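Local coordinates for protein glypican-1 (Homo sapiens, PDB 4YWT) that carries heparan sulfate chains at the cell surface, binding through them alpha-4 (V) collagen and taking part in Schwann cell myelination, at residues A[74-79]-A[252-257]; A[79-84]-A[239-244]; A[269-274]-A[398-403]. The protein carries 3 engineered substitutions. All blocks are in the same frame, centred on the assembly; numbering follows the deposited sequence.

Contact 1 of 3, residues A[74-79]-A[252-257]; sequences ENLANR and LVYCAH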
ATOM      1  N   GLU A  74     -38.039   4.075   6.438  1.00 61.99           N
ATOM      2  CA  GLU A  74     -36.966   3.738   7.368  1.00 63.40           C
ATOM      3  C   GLU A  74     -36.246   2.455   6.951  1.00 62.00           C
ATOM      4  O   GLU A  74     -35.011   2.417   6.884  1.00 61.71           O
ATOM      5  CB  GLU A  74     -37.514   3.595   8.789  1.00 70.64           C
ATOM      6  CG  GLU A  74     -37.923   4.912   9.431  1.00 76.27           C
ATOM      7  CD  GLU A  74     -38.523   4.728  10.813  1.00 85.13           C
ATOM      8  OE1 GLU A  74     -38.886   3.583  11.158  1.00 88.89           O
ATOM      9  OE2 GLU A  74     -38.627   5.727  11.556  1.00 85.49           O
ATOM     10  N   ASN A  75     -37.025   1.414   6.668  1.00 61.79           N
ATOM     11  CA  ASN A  75     -36.475   0.130   6.242  1.00 61.68           C
ATOM     12  C   ASN A  75     -35.605   0.250   4.993  1.00 63.07           C
ATOM     13  O   ASN A  75     -34.494  -0.283   4.944  1.00 61.11           O
ATOM     14  CB  ASN A  75     -37.603  -0.873   5.992  1.00 63.63           C
ATOM     15  CG  ASN A  75     -38.161  -1.457   7.276  1.00 67.79           C
ATOM     16  OD1 ASN A  75     -37.448  -1.596   8.270  1.00 72.74           O
ATOM     17  ND2 ASN A  75     -39.442  -1.807   7.261  1.00 68.31           N
ATOM     18  N   LEU A  76     -36.115   0.956   3.989  1.00 62.56           N
ATOM     19  CA  LEU A  76     -35.379   1.156   2.747  1.00 61.05           C
ATOM     20  C   LEU A  76     -34.119   1.989   2.974  1.00 57.41           C
ATOM     21  O   LEU A  76     -33.093   1.764   2.327  1.00 56.07           O
ATOM     22  CB  LEU A  76     -36.273   1.818   1.696  1.00 57.23           C
ATOM     23  CG  LEU A  76     -37.380   0.930   1.127  1.00 58.18           C
ATOM     24  CD1 LEU A  76     -38.278   1.722   0.189  1.00 55.16           C
ATOM     25  CD2 LEU A  76     -36.787  -0.276   0.413  1.00 54.61           C
ATOM     26  N   ALA A  77     -34.200   2.947   3.895  1.00 58.72           N
ATOM     27  CA  ALA A  77     -33.036   3.746   4.267  1.00 56.78           C
ATOM     28  C   ALA A  77     -31.936   2.854   4.843  1.00 60.54           C
ATOM     29  O   ALA A  77     -30.789   2.872   4.371  1.00 57.35           O
ATOM     30  CB  ALA A  77     -33.427   4.824   5.264  1.00 59.55           C
ATOM     31  N   ASN A  78     -32.301   2.076   5.862  1.00 61.05           N
ATOM     32  CA  ASN A  78     -31.398   1.092   6.453  1.00 59.99           C
ATOM     33  C   ASN A  78     -30.780   0.188   5.393  1.00 62.80           C
ATOM     34  O   ASN A  78     -29.570  -0.071   5.399  1.00 61.09           O
ATOM     35  CB  ASN A  78     -32.140   0.241   7.487  1.00 65.95           C
ATOM     36  CG  ASN A  78     -31.867   0.681   8.913  1.00 67.22           C
ATOM     37  OD1 ASN A  78     -32.367   1.710   9.365  1.00 68.61           O
ATOM     38  ND2 ASN A  78     -31.077  -0.109   9.633  1.00 66.94           N
ATOM     39  N   ARG A  79     -31.623  -0.276   4.474  1.00 61.73           N
ATOM     40  CA  ARG A  79     -31.185  -1.159   3.402  1.00 63.56           C
ATOM     41  C   ARG A  79     -30.114  -0.512   2.529  1.00 58.66           C
ATOM     42  O   ARG A  79     -29.024  -1.061   2.371  1.00 56.49           O
ATOM     43  CB  ARG A  79     -32.371  -1.581   2.535  1.00 70.13           C
ATOM     44  CG  ARG A  79     -31.990  -2.542   1.426  1.00 74.17           C
ATOM     45  CD  ARG A  79     -31.309  -3.770   2.006  1.00 79.38           C
ATOM     46  NE  ARG A  79     -32.156  -4.446   2.983  1.00 86.34           N
ATOM     47  CZ  ARG A  79     -33.070  -5.355   2.667  1.00 93.34           C
ATOM     48  NH1 ARG A  79     -33.241  -5.704   1.400  1.00 93.61           N
ATOM     49  NH2 ARG A  79     -33.804  -5.923   3.614  1.00 96.17           N
ATOM     50  N   LEU A 252     -31.072   8.944  -2.931  1.00 42.11           N
ATOM     51  CA  LEU A 252     -30.442   8.528  -4.176  1.00 41.40           C
ATOM     52  C   LEU A 252     -31.040   7.247  -4.750  1.00 42.36           C
ATOM     53  O   LEU A 252     -31.303   7.157  -5.948  1.00 42.64           O
ATOM     54  CB  LEU A 252     -28.939   8.334  -3.962  1.00 39.96           C
ATOM     55  CG  LEU A 252     -28.154   7.794  -5.159  1.00 39.27           C
ATOM     56  CD1 LEU A 252     -28.082   8.840  -6.258  1.00 38.96           C
ATOM     57  CD2 LEU A 252     -26.759   7.343  -4.743  1.00 38.55           C
ATOM     58  N   VAL A 253     -31.258   6.259  -3.888  1.00 43.02           N
ATOM     59  CA  VAL A 253     -31.579   4.912  -4.344  1.00 56.52           C
ATOM     60  C   VAL A 253     -33.075   4.596  -4.373  1.00 60.36           C
ATOM     61  O   VAL A 253     -33.615   4.239  -5.420  1.00 63.54           O
ATOM     62  CB  VAL A 253     -30.878   3.855  -3.466  1.00 52.14           C
ATOM     63  CG1 VAL A 253     -31.185   2.456  -3.971  1.00 54.48           C
ATOM     64  CG2 VAL A 253     -29.377   4.096  -3.441  1.00 49.41           C
ATOM     65  N   TYR A 254     -33.741   4.725  -3.230  1.00 53.75           N
ATOM     66  CA  TYR A 254     -35.095   4.197  -3.089  1.00 53.70           C
ATOM     67  C   TYR A 254     -36.198   5.251  -3.068  1.00 57.68           C
ATOM     68  O   TYR A 254     -37.375   4.913  -2.963  1.00 57.86           O
ATOM     69  CB  TYR A 254     -35.181   3.345  -1.822  1.00 52.89           C
ATOM     70  CG  TYR A 254     -34.353   2.086  -1.903  1.00 53.63           C
ATOM     71  CD1 TYR A 254     -34.461   1.234  -2.995  1.00 56.57           C
ATOM     72  CD2 TYR A 254     -33.449   1.760  -0.903  1.00 50.11           C
ATOM     73  CE1 TYR A 254     -33.701   0.084  -3.081  1.00 54.79           C
ATOM     74  CE2 TYR A 254     -32.684   0.612  -0.980  1.00 49.66           C
ATOM     75  CZ  TYR A 254     -32.813  -0.222  -2.072  1.00 52.24           C
ATOM     76  OH  TYR A 254     -32.052  -1.365  -2.152  1.00 56.54           O
ATOM     77  N   CYS A 255     -35.830   6.524  -3.170  1.00 58.20           N
ATOM     78  CA  CYS A 255     -36.838   7.575  -3.251  1.00 49.08           C
ATOM     79  C   CYS A 255     -37.500   7.575  -4.624  1.00 49.71           C
ATOM     80  O   CYS A 255     -38.609   8.084  -4.788  1.00 50.87           O
ATOM     81  CB  CYS A 255     -36.232   8.945  -2.949  1.00 47.88           C
ATOM     82  SG  CYS A 255     -36.290   9.394  -1.199  1.00 76.22           S
ATOM     83  N   ALA A 256     -36.812   7.003  -5.607  1.00 49.03           N
ATOM     84  CA  ALA A 256     -37.399   6.794  -6.924  1.00 59.92           C
ATOM     85  C   ALA A 256     -38.570   5.830  -6.799  1.00 59.53           C
ATOM     86  O   ALA A 256     -39.633   6.039  -7.386  1.00 53.13           O
ATOM     87  CB  ALA A 256     -36.363   6.261  -7.897  1.00 48.89           C
ATOM     88  N   HIS A 257     -38.363   4.775  -6.020  1.00 55.18           N
ATOM     89  CA  HIS A 257     -39.398   3.786  -5.760  1.00 55.52           C
ATOM     90  C   HIS A 257     -40.587   4.428  -5.056  1.00 58.60           C
ATOM     91  O   HIS A 257     -41.735   4.238  -5.453  1.00 60.06           O
ATOM     92  CB  HIS A 257     -38.850   2.632  -4.914  1.00 57.30           C
ATOM     93  CG  HIS A 257     -37.744   1.864  -5.570  1.00 60.78           C
ATOM     94  ND1 HIS A 257     -36.715   2.472  -6.257  1.00 63.55           N
ATOM     95  CD2 HIS A 257     -37.504   0.532  -5.638  1.00 63.92           C
ATOM     96  CE1 HIS A 257     -35.892   1.549  -6.722  1.00 63.92           C
ATOM     97  NE2 HIS A 257     -36.348   0.364  -6.361  1.00 66.57           N
TER

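Contact 2 of 3, residues A[79-84]-A[239-244]; sequences RSHAEL and VPLGPE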
ATOM      1  N   ARG A  79     -31.623  -0.276   4.474  1.00 61.73           N
ATOM      2  CA  ARG A  79     -31.185  -1.159   3.402  1.00 63.56           C
ATOM      3  C   ARG A  79     -30.114  -0.512   2.529  1.00 58.66           C
ATOM      4  O   ARG A  79     -29.024  -1.061   2.371  1.00 56.49           O
ATOM      5  CB  ARG A  79     -32.371  -1.581   2.535  1.00 70.13           C
ATOM      6  CG  ARG A  79     -31.990  -2.542   1.426  1.00 74.17           C
ATOM      7  CD  ARG A  79     -31.309  -3.770   2.006  1.00 79.38           C
ATOM      8  NE  ARG A  79     -32.156  -4.446   2.983  1.00 86.34           N
ATOM      9  CZ  ARG A  79     -33.070  -5.355   2.667  1.00 93.34           C
ATOM     10  NH1 ARG A  79     -33.241  -5.704   1.400  1.00 93.61           N
ATOM     11  NH2 ARG A  79     -33.804  -5.923   3.614  1.00 96.17           N
ATOM     12  N   SER A  80     -30.429   0.652   1.969  1.00 57.28           N
ATOM     13  CA  SER A  80     -29.499   1.355   1.089  1.00 53.91           C
ATOM     14  C   SER A  80     -28.185   1.686   1.797  1.00 49.46           C
ATOM     15  O   SER A  80     -27.099   1.552   1.215  1.00 47.40           O
ATOM     16  CB  SER A  80     -30.144   2.633   0.547  1.00 47.68           C
ATOM     17  OG  SER A  80     -30.658   3.432   1.597  1.00 46.22           O
ATOM     18  N   HIS A  81     -28.288   2.106   3.056  1.00 50.54           N
ATOM     19  CA  HIS A  81     -27.106   2.401   3.862  1.00 45.99           C
ATOM     20  C   HIS A  81     -26.208   1.170   4.006  1.00 48.40           C
ATOM     21  O   HIS A  81     -25.000   1.220   3.717  1.00 45.25           O
ATOM     22  CB  HIS A  81     -27.520   2.918   5.240  1.00 48.01           C
ATOM     23  CG  HIS A  81     -26.372   3.146   6.173  1.00 58.06           C
ATOM     24  ND1 HIS A  81     -25.908   2.174   7.032  1.00 59.09           N
ATOM     25  CD2 HIS A  81     -25.594   4.235   6.380  1.00 60.38           C
ATOM     26  CE1 HIS A  81     -24.895   2.656   7.729  1.00 60.69           C
ATOM     27  NE2 HIS A  81     -24.683   3.903   7.353  1.00 60.97           N
ATOM     28  N   ALA A  82     -26.810   0.066   4.444  1.00 47.10           N
ATOM     29  CA  ALA A  82     -26.092  -1.195   4.600  1.00 49.88           C
ATOM     30  C   ALA A  82     -25.441  -1.629   3.288  1.00 52.34           C
ATOM     31  O   ALA A  82     -24.321  -2.148   3.277  1.00 52.36           O
ATOM     32  CB  ALA A  82     -27.029  -2.277   5.109  1.00 51.40           C
ATOM     33  N   GLU A  83     -26.149  -1.405   2.186  1.00 49.36           N
ATOM     34  CA  GLU A  83     -25.652  -1.764   0.862  1.00 46.91           C
ATOM     35  C   GLU A  83     -24.407  -0.953   0.497  1.00 49.12           C
ATOM     36  O   GLU A  83     -23.401  -1.512   0.034  1.00 54.06           O
ATOM     37  CB  GLU A  83     -26.756  -1.573  -0.183  1.00 47.47           C
ATOM     38  CG  GLU A  83     -27.852  -2.633  -0.105  1.00 51.15           C
ATOM     39  CD  GLU A  83     -29.115  -2.243  -0.853  1.00 58.67           C
ATOM     40  OE1 GLU A  83     -29.288  -1.045  -1.162  1.00 57.87           O
ATOM     41  OE2 GLU A  83     -29.941  -3.139  -1.130  1.00 57.04           O
ATOM     42  N   LEU A  84     -24.471   0.359   0.716  1.00 42.82           N
ATOM     43  CA  LEU A  84     -23.307   1.214   0.484  1.00 43.48           C
ATOM     44  C   LEU A  84     -22.121   0.769   1.342  1.00 44.30           C
ATOM     45  O   LEU A  84     -20.981   0.710   0.859  1.00 41.53           O
ATOM     46  CB  LEU A  84     -23.640   2.681   0.768  1.00 43.11           C
ATOM     47  CG  LEU A  84     -22.460   3.650   0.650  1.00 45.49           C
ATOM     48  CD1 LEU A  84     -21.821   3.567  -0.727  1.00 46.67           C
ATOM     49  CD2 LEU A  84     -22.893   5.074   0.949  1.00 47.62           C
ATOM     50  N   VAL A 239     -14.087   3.712   9.138  1.00 48.51           N
ATOM     51  CA  VAL A 239     -14.758   5.002   9.276  1.00 52.63           C
ATOM     52  C   VAL A 239     -16.222   4.887   8.858  1.00 52.91           C
ATOM     53  O   VAL A 239     -16.522   4.564   7.708  1.00 45.95           O
ATOM     54  CB  VAL A 239     -14.072   6.099   8.442  1.00 46.23           C
ATOM     55  CG1 VAL A 239     -14.844   7.405   8.551  1.00 42.85           C
ATOM     56  CG2 VAL A 239     -12.634   6.289   8.899  1.00 45.68           C
ATOM     57  N   PRO A 240     -17.140   5.149   9.801  1.00 60.93           N
ATOM     58  CA  PRO A 240     -18.579   4.980   9.578  1.00 60.38           C
ATOM     59  C   PRO A 240     -19.190   6.065   8.697  1.00 55.80           C
ATOM     60  O   PRO A 240     -18.700   7.195   8.675  1.00 49.74           O
ATOM     61  CB  PRO A 240     -19.155   5.051  10.993  1.00 66.24           C
ATOM     62  CG  PRO A 240     -18.215   5.947  11.717  1.00 67.43           C
ATOM     63  CD  PRO A 240     -16.848   5.641  11.159  1.00 64.11           C
ATOM     64  N   LEU A 241     -20.251   5.712   7.977  1.00 56.26           N
ATOM     65  CA  LEU A 241     -21.007   6.678   7.190  1.00 55.10           C
ATOM     66  C   LEU A 241     -21.886   7.525   8.105  1.00 53.62           C
ATOM     67  O   LEU A 241     -22.436   7.024   9.085  1.00 53.78           O
ATOM     68  CB  LEU A 241     -21.861   5.968   6.139  1.00 55.52           C
ATOM     69  CG  LEU A 241     -21.109   5.191   5.057  1.00 57.91           C
ATOM     70  CD1 LEU A 241     -22.027   4.184   4.385  1.00 54.61           C
ATOM     71  CD2 LEU A 241     -20.516   6.145   4.031  1.00 57.38           C
ATOM     72  N   GLY A 242     -22.015   8.808   7.783  1.00 53.99           N
ATOM     73  CA  GLY A 242     -22.795   9.719   8.599  1.00 53.82           C
ATOM     74  C   GLY A 242     -24.287   9.646   8.331  1.00 55.19           C
ATOM     75  O   GLY A 242     -24.719   9.004   7.374  1.00 55.96           O
ATOM     76  N   PRO A 243     -25.086  10.303   9.186  1.00 54.39           N
ATOM     77  CA  PRO A 243     -26.544  10.377   9.035  1.00 53.26           C
ATOM     78  C   PRO A 243     -26.938  11.120   7.762  1.00 51.40           C
ATOM     79  O   PRO A 243     -27.861  10.703   7.055  1.00 53.48           O
ATOM     80  CB  PRO A 243     -26.992  11.151  10.280  1.00 53.95           C
ATOM     81  CG  PRO A 243     -25.859  11.022  11.249  1.00 55.86           C
ATOM     82  CD  PRO A 243     -24.626  10.988  10.406  1.00 53.62           C
ATOM     83  N   GLU A 244     -26.235  12.214   7.489  1.00 47.20           N
ATOM     84  CA  GLU A 244     -26.433  12.994   6.274  1.00 50.94           C
ATOM     85  C   GLU A 244     -26.242  12.116   5.045  1.00 47.81           C
ATOM     86  O   GLU A 244     -27.057  12.125   4.118  1.00 53.82           O
ATOM     87  CB  GLU A 244     -25.462  14.175   6.240  1.00 55.33           C
ATOM     88  CG  GLU A 244     -25.681  15.185   7.352  1.00 67.11           C
ATOM     89  CD  GLU A 244     -27.069  15.788   7.318  1.00 83.22           C
ATOM     90  OE1 GLU A 244     -27.557  16.085   6.208  1.00 86.69           O
ATOM     91  OE2 GLU A 244     -27.674  15.960   8.398  1.00 87.20           O
TER
HETATM   92  O   HOH W   1     -22.011   3.612   9.231  1.00 60.67           O

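Contact 3 of 3, residues A[269-274]-A[398-403]; sequences DYCRNV and TLCSEK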
ATOM      1  N   ASP A 269     -24.037  11.573 -12.504  1.00 46.87           N
ATOM      2  CA  ASP A 269     -23.507  12.757 -11.828  1.00 47.04           C
ATOM      3  C   ASP A 269     -24.171  12.982 -10.471  1.00 47.76           C
ATOM      4  O   ASP A 269     -23.537  13.466  -9.530  1.00 42.26           O
ATOM      5  CB  ASP A 269     -23.675  13.995 -12.712  1.00 47.45           C
ATOM      6  CG  ASP A 269     -22.739  13.991 -13.907  1.00 49.29           C
ATOM      7  OD1 ASP A 269     -21.798  13.169 -13.922  1.00 53.96           O
ATOM      8  OD2 ASP A 269     -22.937  14.814 -14.826  1.00 52.87           O
ATOM      9  N   TYR A 270     -25.449  12.633 -10.381  1.00 45.46           N
ATOM     10  CA  TYR A 270     -26.191  12.690  -9.127  1.00 50.40           C
ATOM     11  C   TYR A 270     -25.545  11.757  -8.100  1.00 41.18           C
ATOM     12  O   TYR A 270     -25.132  12.184  -7.012  1.00 36.10           O
ATOM     13  CB  TYR A 270     -27.657  12.311  -9.373  1.00 46.03           C
ATOM     14  CG  TYR A 270     -28.548  12.298  -8.151  1.00 45.91           C
ATOM     15  CD1 TYR A 270     -28.278  13.103  -7.050  1.00 46.97           C
ATOM     16  CD2 TYR A 270     -29.669  11.478  -8.101  1.00 40.29           C
ATOM     17  CE1 TYR A 270     -29.096  13.085  -5.935  1.00 46.62           C
ATOM     18  CE2 TYR A 270     -30.491  11.453  -6.992  1.00 40.80           C
ATOM     19  CZ  TYR A 270     -30.201  12.259  -5.912  1.00 45.08           C
ATOM     20  OH  TYR A 270     -31.019  12.235  -4.806  1.00 44.12           O
ATOM     21  N   CYS A 271     -25.457  10.482  -8.470  1.00 36.63           N
ATOM     22  CA  CYS A 271     -24.806   9.461  -7.656  1.00 40.79           C
ATOM     23  C   CYS A 271     -23.405   9.892  -7.232  1.00 34.90           C
ATOM     24  O   CYS A 271     -22.997   9.686  -6.085  1.00 34.51           O
ATOM     25  CB  CYS A 271     -24.743   8.141  -8.432  1.00 36.40           C
ATOM     26  SG  CYS A 271     -23.961   6.766  -7.560  1.00 59.07           S
ATOM     27  N   ARG A 272     -22.678  10.501  -8.163  1.00 34.44           N
ATOM     28  CA  ARG A 272     -21.306  10.912  -7.911  1.00 42.55           C
ATOM     29  C   ARG A 272     -21.223  12.071  -6.926  1.00 33.27           C
ATOM     30  O   ARG A 272     -20.325  12.107  -6.093  1.00 34.59           O
ATOM     31  CB  ARG A 272     -20.611  11.283  -9.219  1.00 48.02           C
ATOM     32  CG  ARG A 272     -19.690  10.192  -9.732  1.00 48.31           C
ATOM     33  CD  ARG A 272     -19.536  10.253 -11.237  1.00 55.67           C
ATOM     34  NE  ARG A 272     -19.800   8.956 -11.852  1.00 64.18           N
ATOM     35  CZ  ARG A 272     -19.918   8.760 -13.160  1.00 70.41           C
ATOM     36  NH1 ARG A 272     -20.158   7.543 -13.630  1.00 74.93           N
ATOM     37  NH2 ARG A 272     -19.797   9.778 -13.999  1.00 72.57           N
ATOM     38  N   ASN A 273     -22.154  13.015  -7.016  1.00 33.96           N
ATOM     39  CA  ASN A 273     -22.193  14.098  -6.042  1.00 34.05           C
ATOM     40  C   ASN A 273     -22.551  13.568  -4.662  1.00 34.23           C
ATOM     41  O   ASN A 273     -21.961  13.979  -3.654  1.00 33.96           O
ATOM     42  CB  ASN A 273     -23.177  15.185  -6.469  1.00 34.89           C
ATOM     43  CG  ASN A 273     -22.506  16.301  -7.241  1.00 35.38           C
ATOM     44  OD1 ASN A 273     -21.321  16.218  -7.563  1.00 37.34           O
ATOM     45  ND2 ASN A 273     -23.255  17.355  -7.535  1.00 35.48           N
ATOM     46  N   VAL A 274     -23.503  12.640  -4.622  1.00 34.84           N
ATOM     47  CA  VAL A 274     -23.885  12.017  -3.359  1.00 35.21           C
ATOM     48  C   VAL A 274     -22.698  11.317  -2.701  1.00 38.73           C
ATOM     49  O   VAL A 274     -22.387  11.576  -1.537  1.00 38.35           O
ATOM     50  CB  VAL A 274     -25.025  11.001  -3.543  1.00 44.33           C
ATOM     51  CG1 VAL A 274     -25.269  10.239  -2.249  1.00 36.54           C
ATOM     52  CG2 VAL A 274     -26.294  11.704  -4.001  1.00 46.04           C
ATOM     53  N   THR A 398     -16.312   4.646  -9.351  1.00 45.11           N
ATOM     54  CA  THR A 398     -16.366   3.198  -9.515  1.00 46.83           C
ATOM     55  C   THR A 398     -17.574   2.594  -8.806  1.00 46.88           C
ATOM     56  O   THR A 398     -18.229   1.699  -9.344  1.00 47.30           O
ATOM     57  CB  THR A 398     -15.084   2.518  -8.993  1.00 44.09           C
ATOM     58  OG1 THR A 398     -15.006   2.660  -7.570  1.00 51.24           O
ATOM     59  CG2 THR A 398     -13.851   3.134  -9.639  1.00 42.15           C
ATOM     60  N   LEU A 399     -17.871   3.080  -7.604  1.00 42.74           N
ATOM     61  CA  LEU A 399     -19.022   2.580  -6.858  1.00 46.06           C
ATOM     62  C   LEU A 399     -20.328   2.891  -7.582  1.00 41.96           C
ATOM     63  O   LEU A 399     -21.264   2.093  -7.554  1.00 41.68           O
ATOM     64  CB  LEU A 399     -19.053   3.165  -5.446  1.00 44.87           C
ATOM     65  CG  LEU A 399     -18.129   2.493  -4.430  1.00 47.06           C
ATOM     66  CD1 LEU A 399     -18.262   3.145  -3.062  1.00 43.81           C
ATOM     67  CD2 LEU A 399     -18.423   1.004  -4.353  1.00 46.58           C
ATOM     68  N   CYS A 400     -20.385   4.050  -8.228  1.00 44.11           N
ATOM     69  CA  CYS A 400     -21.555   4.429  -9.011  1.00 48.14           C
ATOM     70  C   CYS A 400     -21.632   3.629 -10.304  1.00 54.19           C
ATOM     71  O   CYS A 400     -22.697   3.135 -10.677  1.00 53.05           O
ATOM     72  CB  CYS A 400     -21.531   5.925  -9.327  1.00 50.81           C
ATOM     73  SG  CYS A 400     -21.978   6.989  -7.942  1.00 51.31           S
ATOM     74  N   SER A 401     -20.495   3.506 -10.982  1.00 54.97           N
ATOM     75  CA  SER A 401     -20.435   2.813 -12.264  1.00 58.83           C
ATOM     76  C   SER A 401     -20.793   1.336 -12.139  1.00 67.78           C
ATOM     77  O   SER A 401     -21.442   0.771 -13.020  1.00 70.15           O
ATOM     78  CB  SER A 401     -19.042   2.955 -12.881  1.00 58.51           C
ATOM     79  OG  SER A 401     -18.925   2.184 -14.064  1.00 61.56           O
ATOM     80  N   GLU A 402     -20.377   0.718 -11.040  1.00 68.42           N
ATOM     81  CA  GLU A 402     -20.547  -0.722 -10.876  1.00 75.24           C
ATOM     82  C   GLU A 402     -21.931  -1.124 -10.367  1.00 81.21           C
ATOM     83  O   GLU A 402     -22.525  -2.079 -10.867  1.00 84.39           O
ATOM     84  CB  GLU A 402     -19.477  -1.272  -9.930  1.00 74.26           C
ATOM     85  CG  GLU A 402     -18.103  -1.411 -10.566  1.00 77.43           C
ATOM     86  CD  GLU A 402     -17.064  -1.961  -9.605  1.00 81.29           C
ATOM     87  OE1 GLU A 402     -17.326  -1.968  -8.383  1.00 82.30           O
ATOM     88  OE2 GLU A 402     -15.987  -2.388 -10.073  1.00 81.01           O
ATOM     89  N   LYS A 403     -22.447  -0.397  -9.381  1.00 79.33           N
ATOM     90  CA  LYS A 403     -23.635  -0.856  -8.666  1.00 81.26           C
ATOM     91  C   LYS A 403     -24.881  -0.002  -8.887  1.00 80.94           C
ATOM     92  O   LYS A 403     -25.842  -0.437  -9.523  1.00 80.79           O
ATOM     93  CB  LYS A 403     -23.336  -0.926  -7.167  1.00 81.38           C
ATOM     94  CG  LYS A 403     -21.967  -1.499  -6.833  1.00 82.91           C
ATOM     95  CD  LYS A 403     -22.044  -2.509  -5.701  1.00 86.28           C
ATOM     96  CE  LYS A 403     -20.665  -3.046  -5.352  1.00 86.30           C
ATOM     97  NZ  LYS A 403     -19.682  -2.816  -6.447  1.00 86.39           N
TER

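Contact 1 of 3, residues A[74-79]-A[252-257]
Leu76 lays its CD2 methyl over one face of the Tyr254 ring, 4.2 Å from the ring centroid and 14° off the normal: a CH-pi contact displaced toward the rim. Its CB comes alongside, 3.8 Å from Tyr254 CD2, CD1 reaches back to the tyrosine CB, and the backbone O of Leu76 closely approaches Tyr254 CD2, at 3.2 Å. The opposite face is covered by Val253 CG1, over the ring centre, which clamps the ring between two aliphatic groups. At its edge, His257 NE2 lies in the plane of the tyrosine ring, and Tyr254 CD1 stands over the centre of the imidazole.

Further along helix 70-129, Arg79 has its CG swung opposite the backbone N (chi1 -178°), which brings that methylene to 3.8 Å from Tyr254 OH. The chain then bends at its next two torsions and carries the guanidinium away, its plane 86° from that of the ring, to Lys41, whose carbonyl oxygen accepts from NH2. Tyr254 OH in turn is hydrogen-bonded to Lys41 NZ and, weakly, to Glu83 OE2.

Cys255 is tied to Cys61 by a disulfide, one of the cross-links of the cysteine-rich end of the glypican core. The chemistry divides along the tyrosine: the apolar clamp should restrict rotation of the buried ring, while the polar ends of Tyr254 and Arg79 converge on Lys41, coupling helix 70-129 and the segment around Tyr254 to the chain near its N-terminus.

Contact 2 of 3, residues A[79-84]-A[239-244]
A water bridges His81 and Leu241, accepting from Leu241 N at 3.0 Å and from His81 NE2 at 3.3 Å. Both bonds are weak. The water lies at the edge of the imidazole, in its plane. The same NE2 atom also comes within 3.7 Å of Leu241 CB, the two side chains sliding past each other in opposite directions. His81 gets there because its CG is trans to the backbone N (chi1 175°), which sends the ring out along the side of the helix and across to the incoming loop.

In the elongated, mainly helical glypican core, this loop precedes helix 243-253, with Gly242 at the N-cap position, and it meets the long helix 70-129 at the point where the chain turns into the shorter helix. Leu241 supplies about half of the buried surface. Its CD1 methyl reaches Leu84, 3.7 Å from CD2 and 3.8 Å from CG, and its CD2 methyl makes a looser approach to that same leucine methyl. The contact continues into helix 243-253, where His81 also touches Ser246 and Leu84 touches Val249.

Contact 3 of 3, residues A[269-274]-A[398-403]
Cys400 reaches Cys271 through a side chain of two atoms, and each has its own neighbours. Its CB is 3.1 Å from Cys271 SG, the usual separation across a disulfide, and faces the guanidinium of Arg272 at its edge, close to the guanidinium plane, with NE 4.3 Å away. The tip, SG, is bonded covalently to Cys271 SG at 2.0 Å. It also lies 3.6 Å from Arg272 N, on the backbone of the partner helix.

The bridge is left-handed, with chi3 -97°, and is one of the disulfides of the cysteine-rich lobe of glypicans. Cys271 extends its sulfur opposite its own backbone N, whereas Cys400 places its sulfur anti to the carbonyl carbon (chi1 -76°). These unlike torsions join alpha carbons 6.1 Å apart. Beyond the bridge, Arg272 makes a long salt bridge to Asp269, 3.9 Å between NH2 and OD1; because this arginine also touches a crystal neighbour, its conformation may owe something to the lattice.

The disulfide staples helix 268-278 to helix 391-404, which widens into a pi-type turn at 400-403. Leu252 of helix 243-253 packs on Cys271, Leu275 packs on Cys400, and Leu399 rests on Ala87 of helix 70-129. Strand 414-415 is tied to the same region by the Cys267-Cys414 disulfide.

The three contacts form one continuous region on the same side of the chain's centre. Contacts 1 and 2, with centres 11 Å apart, share Arg79 and succeed one another along helices 70-129 and 243-253; a probable hydrogen bond joins Tyr254 OH to Glu83 OE1 (3.0 Å), and Ser80 CB packs 3.6 Å from Tyr254 CE2. Contact 3 lies about 16 Å from contact 1 and 14 Å from contact 2, centre to centre. Leu252 bridges the first gap, its CD1 being 3.6 Å from Cys271 CA; across the second, Leu84 CD1 comes loosely to 4.3 Å from Leu399 CD1. A bound calcium ion is about 14 Å from the Arg272 side chain; the calcium-binding Asp387 and Asp390 lie outside all three contacts.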